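LbaCas13a (C2c2) (PDB 5W1I) is a type VI CRISPR effector that binds a guide crRNA and probably cleaves single-stranded RNA as an RNA-guided endonuclease. Local coordinates at residues Ile95-Gly100 / Lys166-Asn171; Asn160-Ile165 / Leu203-Asp208. All blocks are in the same frame, centred on the assembly; numbering follows the deposited sequence.

Contact 1 of 2, residues Ile95-Gly100 / Lys166-Asn171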
# COMPACT_ATOMS: atom_id res chain seq x y z
N ILE B 95 6.93 13.58 -41.06
CA ILE B 95 7.85 12.48 -41.34
C ILE B 95 7.14 11.14 -41.18
O ILE B 95 7.45 10.18 -41.89
CB ILE B 95 9.09 12.59 -40.42
CG1 ILE B 95 9.91 13.83 -40.78
CG2 ILE B 95 9.95 11.33 -40.51
CD1 ILE B 95 11.16 14.00 -39.95
N ASN B 96 6.17 11.06 -40.28
CA ASN B 96 5.47 9.81 -39.99
C ASN B 96 4.24 9.58 -40.86
O ASN B 96 3.69 8.47 -40.84
CB ASN B 96 5.06 9.78 -38.51
CG ASN B 96 6.24 9.53 -37.58
OD1 ASN B 96 7.38 9.41 -38.03
ND2 ASN B 96 5.98 9.46 -36.28
N ARG B 97 3.80 10.57 -41.63
CA ARG B 97 2.64 10.39 -42.50
C ARG B 97 3.00 9.52 -43.70
O ARG B 97 4.11 9.01 -43.82
CB ARG B 97 2.09 11.74 -42.96
CG ARG B 97 1.34 12.52 -41.88
CD ARG B 97 0.62 13.74 -42.45
NE ARG B 97 1.53 14.67 -43.11
CZ ARG B 97 1.61 14.83 -44.42
NH1 ARG B 97 0.84 14.12 -45.23
NH2 ARG B 97 2.46 15.71 -44.93
N ARG B 98 2.04 9.36 -44.61
CA ARG B 98 2.25 8.50 -45.76
C ARG B 98 3.25 9.12 -46.72
O ARG B 98 3.42 10.34 -46.77
CB ARG B 98 0.92 8.23 -46.49
CG ARG B 98 0.98 7.06 -47.46
CD ARG B 98 -0.33 6.83 -48.19
NE ARG B 98 -0.28 7.30 -49.58
CZ ARG B 98 -0.97 8.33 -50.05
NH1 ARG B 98 -1.80 9.00 -49.25
NH2 ARG B 98 -0.85 8.68 -51.32
N ASN B 99 3.93 8.26 -47.48
CA ASN B 99 5.07 8.61 -48.32
C ASN B 99 6.26 9.13 -47.52
O ASN B 99 7.27 9.54 -48.11
CB ASN B 99 4.69 9.61 -49.42
CG ASN B 99 3.48 9.17 -50.22
OD1 ASN B 99 3.28 7.98 -50.45
ND2 ASN B 99 2.67 10.13 -50.65
N GLY B 100 6.17 9.11 -46.20
CA GLY B 100 7.27 9.47 -45.32
C GLY B 100 8.12 8.27 -44.96
O GLY B 100 8.27 7.33 -45.75
N LYS B 166 12.26 13.81 -46.39
CA LYS B 166 12.01 15.12 -46.98
C LYS B 166 10.76 15.15 -47.85
O LYS B 166 10.40 16.22 -48.35
CB LYS B 166 13.21 15.54 -47.84
CG LYS B 166 14.49 15.76 -47.07
CD LYS B 166 15.67 15.83 -48.03
CE LYS B 166 15.43 16.87 -49.12
NZ LYS B 166 16.42 16.73 -50.23
N ASN B 167 10.08 14.01 -48.04
CA ASN B 167 8.98 13.97 -48.99
C ASN B 167 7.80 14.81 -48.54
O ASN B 167 7.09 15.38 -49.38
CB ASN B 167 8.54 12.52 -49.21
CG ASN B 167 7.54 12.39 -50.35
OD1 ASN B 167 7.92 12.22 -51.51
ND2 ASN B 167 6.25 12.46 -50.02
N ASN B 168 7.56 14.91 -47.24
CA ASN B 168 6.43 15.66 -46.70
C ASN B 168 6.84 16.95 -46.02
O ASN B 168 5.99 17.62 -45.43
CB ASN B 168 5.64 14.78 -45.72
CG ASN B 168 5.10 13.52 -46.36
OD1 ASN B 168 4.97 13.44 -47.58
ND2 ASN B 168 4.77 12.53 -45.54
N ILE B 169 8.11 17.34 -46.12
CA ILE B 169 8.64 18.50 -45.40
C ILE B 169 8.91 19.61 -46.40
O ILE B 169 9.69 19.42 -47.35
CB ILE B 169 9.92 18.14 -44.63
CG1 ILE B 169 9.63 17.12 -43.52
CG2 ILE B 169 10.56 19.40 -44.05
CD1 ILE B 169 8.91 17.70 -42.33
N ASP B 170 8.27 20.76 -46.20
CA ASP B 170 8.53 21.95 -47.00
C ASP B 170 9.25 23.04 -46.23
O ASP B 170 9.56 24.09 -46.80
CB ASP B 170 7.21 22.51 -47.55
CG ASP B 170 6.48 21.53 -48.45
OD1 ASP B 170 7.00 20.42 -48.67
OD2 ASP B 170 5.38 21.87 -48.92
N ASN B 171 9.54 22.83 -44.95
CA ASN B 171 10.14 23.85 -44.10
C ASN B 171 11.65 23.64 -43.98
O ASN B 171 12.15 22.52 -44.12
CB ASN B 171 9.51 23.85 -42.71
CG ASN B 171 8.02 23.59 -42.74
OD1 ASN B 171 7.59 22.44 -42.76
ND2 ASN B 171 7.23 24.65 -42.75
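Asn-167 and Asn-168 run beside the end of helix 83-96, Asn-168 lying level with Ile-95 and Asn-167 with Gly-100 (CA to CA 6.1 Å), where the chain leaves the helix through a type II turn from Arg-97 to Gly-100. The turn presents its central carbonyl to Asn-168, whose ND2 meets Arg-98 O at 2.9 Å in a nearly straight bond (167°); the carbonyl lies close to the amide plane, while the donor stands above the carbonyl plane. ND2 also binds Lys-94 O, and OD1 accepts from Asn-167 ND2 at 2.9 Å, which settles the flip of the amide. Arg-97, bent at chi3 (-58°), lays its guanidinium over this amide, the planes 24° apart, and brings NH2 to 3.4 Å from Asn-168 CB. Asn-167 ND2 packs against Asn-99 CB at 3.3 Å. Deeper in, Ile-95 CG1 approaches Ile-169 CD1. A leucine in place of Asn-168 would probably leave the carbonyls of Lys-94 and Arg-98 without the side-chain donor that now reaches them and the Asn-167 amide free to turn. One amide thus satisfies two backbone carbonyls at a helix end, joining turn and loop by polar chemistry beside a small apolar contact.

Contact 2 of 2, residues Asn160-Ile165 / Leu203-Asp208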
# COMPACT_ATOMS: atom_id res chain seq x y z
N ASN B 160 17.55 6.79 -49.94
CA ASN B 160 16.10 6.58 -49.87
C ASN B 160 15.54 7.06 -48.54
O ASN B 160 14.43 7.62 -48.50
CB ASN B 160 15.77 5.10 -50.09
CG ASN B 160 14.28 4.85 -50.21
OD1 ASN B 160 13.54 5.69 -50.72
ND2 ASN B 160 13.84 3.70 -49.72
N PHE B 161 16.27 6.85 -47.44
CA PHE B 161 15.83 7.36 -46.15
C PHE B 161 15.73 8.88 -46.17
O PHE B 161 14.80 9.46 -45.60
CB PHE B 161 16.78 6.89 -45.05
CG PHE B 161 16.33 5.65 -44.33
CD1 PHE B 161 16.20 4.45 -45.01
CD2 PHE B 161 16.04 5.69 -42.98
CE1 PHE B 161 15.78 3.31 -44.35
CE2 PHE B 161 15.62 4.55 -42.31
CZ PHE B 161 15.49 3.36 -43.00
N ILE B 162 16.69 9.55 -46.82
CA ILE B 162 16.65 11.00 -46.91
C ILE B 162 15.46 11.45 -47.75
O ILE B 162 14.76 12.41 -47.39
CB ILE B 162 17.98 11.53 -47.48
CG1 ILE B 162 19.07 11.50 -46.41
CG2 ILE B 162 17.82 12.93 -48.04
CD1 ILE B 162 20.44 11.89 -46.92
N ASN B 163 15.20 10.77 -48.87
CA ASN B 163 14.08 11.15 -49.73
C ASN B 163 12.75 10.93 -49.03
O ASN B 163 11.81 11.72 -49.20
CB ASN B 163 14.14 10.37 -51.04
CG ASN B 163 15.36 10.74 -51.88
OD1 ASN B 163 15.94 11.81 -51.71
ND2 ASN B 163 15.74 9.84 -52.78
N ARG B 164 12.64 9.86 -48.24
CA ARG B 164 11.39 9.58 -47.54
C ARG B 164 11.16 10.55 -46.38
O ARG B 164 10.01 10.81 -46.02
CB ARG B 164 11.40 8.14 -47.02
CG ARG B 164 11.21 7.07 -48.09
CD ARG B 164 9.79 7.05 -48.63
NE ARG B 164 9.50 5.79 -49.31
CZ ARG B 164 8.28 5.31 -49.51
NH1 ARG B 164 8.12 4.15 -50.14
NH2 ARG B 164 7.22 5.97 -49.07
N ILE B 165 12.23 11.10 -45.81
CA ILE B 165 12.07 12.04 -44.71
C ILE B 165 11.74 13.44 -45.23
O ILE B 165 10.97 14.17 -44.59
CB ILE B 165 13.34 12.03 -43.83
CG1 ILE B 165 13.37 10.76 -42.99
CG2 ILE B 165 13.39 13.26 -42.93
CD1 ILE B 165 14.68 10.53 -42.27
N LEU B 203 20.01 13.30 -40.70
CA LEU B 203 19.12 14.46 -40.74
C LEU B 203 19.86 15.73 -41.14
O LEU B 203 19.27 16.60 -41.79
CB LEU B 203 18.43 14.64 -39.39
CG LEU B 203 17.39 13.58 -39.02
CD1 LEU B 203 16.78 13.89 -37.66
CD2 LEU B 203 16.31 13.49 -40.08
N MET B 204 21.13 15.86 -40.76
CA MET B 204 21.91 17.01 -41.21
C MET B 204 22.21 16.91 -42.70
O MET B 204 22.20 17.93 -43.40
CB MET B 204 23.21 17.11 -40.41
CG MET B 204 23.02 17.40 -38.92
SD MET B 204 22.46 19.08 -38.58
CE MET B 204 23.99 19.98 -38.72
N ASN B 205 22.47 15.70 -43.19
CA ASN B 205 22.70 15.52 -44.62
C ASN B 205 21.41 15.66 -45.42
O ASN B 205 21.44 16.10 -46.57
CB ASN B 205 23.34 14.15 -44.88
CG ASN B 205 23.69 13.94 -46.34
OD1 ASN B 205 23.93 14.90 -47.08
ND2 ASN B 205 23.72 12.68 -46.77
N ALA B 206 20.27 15.30 -44.81
CA ALA B 206 18.99 15.41 -45.51
C ALA B 206 18.67 16.87 -45.83
O ALA B 206 18.36 17.21 -46.97
CB ALA B 206 17.88 14.79 -44.67
N PHE B 207 18.75 17.74 -44.83
CA PHE B 207 18.42 19.15 -44.99
C PHE B 207 19.63 20.00 -45.36
O PHE B 207 19.59 21.23 -45.19
CB PHE B 207 17.75 19.68 -43.72
CG PHE B 207 16.49 18.95 -43.37
CD1 PHE B 207 15.28 19.32 -43.93
CD2 PHE B 207 16.51 17.89 -42.47
CE1 PHE B 207 14.11 18.65 -43.61
CE2 PHE B 207 15.34 17.22 -42.15
CZ PHE B 207 14.15 17.60 -42.71
N ASP B 208 20.71 19.38 -45.85
CA ASP B 208 21.86 20.09 -46.42
C ASP B 208 22.47 21.06 -45.41
O ASP B 208 22.73 22.23 -45.72
CB ASP B 208 21.48 20.80 -47.72
CG ASP B 208 20.84 19.87 -48.73
OD1 ASP B 208 21.45 18.82 -49.04
OD2 ASP B 208 19.73 20.18 -49.21
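Ile-162 lies over Ala-206, the point where the two backbones come nearest, with CA atoms 5.2 Å apart. Both of its branches rest on the alanine. CG2, anti to the backbone N, comes down on Ala-206, 3.7 Å from its CA and 3.8 Å from its CB, while CG1 sits beside the backbone N (chi1 -77°), packs 3.9 Å from Ala-206 CB and, extended at chi2, carries CD1 on to Asn-205. There the isoleucine and asparagine side chains cross at about a right angle, and CD1 reaches Asn-205 ND2 at 3.4 Å. This is packing against the amide and not a polar bond: ND2 is hydrogen-bonded to OE1 of Glu-158, one helical turn before Ile-162, so the polar end of Asn-205 is tied back to the helix that supplies the isoleucine.

Three residues further on, Ile-165 turns toward the same helix and meets Leu-203 at about a right angle. The leucine starts out pointing away, but its CD2 swings back to lie 4.0 Å from Ile-165 CD1 and nearly as close to CG2. The same CG2 approaches Phe-207 CZ at 4.4 Å, oblique to the ring. Phe-207 is where the chain leaves helix 193-206, and its ring folds back beside the last turn, widening the apolar surface there, and also touches Val-173. Leu-202 adds further cover to Ile-162 and Ile-165.

The small Ala-206 lets the helices approach closely, and the branched residues fill the space around it. Such apolar packing, an alanine at the closest point, is characteristic of a close helix-helix interface, here between helices 158-166 and 193-206 in a helical part of the protein, with Ile-178 of helix 175-185 packed against Leu-203.

Contacts 1 and 2 are neighbours, their centres 10 Å apart, and they share one piece of chain: helix 158-166, which carries one half of contact 2, runs straight into the loop 166-171 of contact 1. The order is 95-100, 160-165, 166-171, 203-208, so the segments alternate. Ile-169 CG2 lies 3.7 Å from Phe-207 CE1, which makes the apolar packing continuous from one contact to the other, and Arg-164 NH2 touches Asn-99 CA at 3.5 Å. Together they tie helix 83-96 to helices 158-166 and 193-206 in a peripheral, largely helical region near the N-terminus, probably within the crRNA-recognition lobe; the nearest atoms of contacts 1 and 2 are about 18 and 17 Å from the bound nucleic acid.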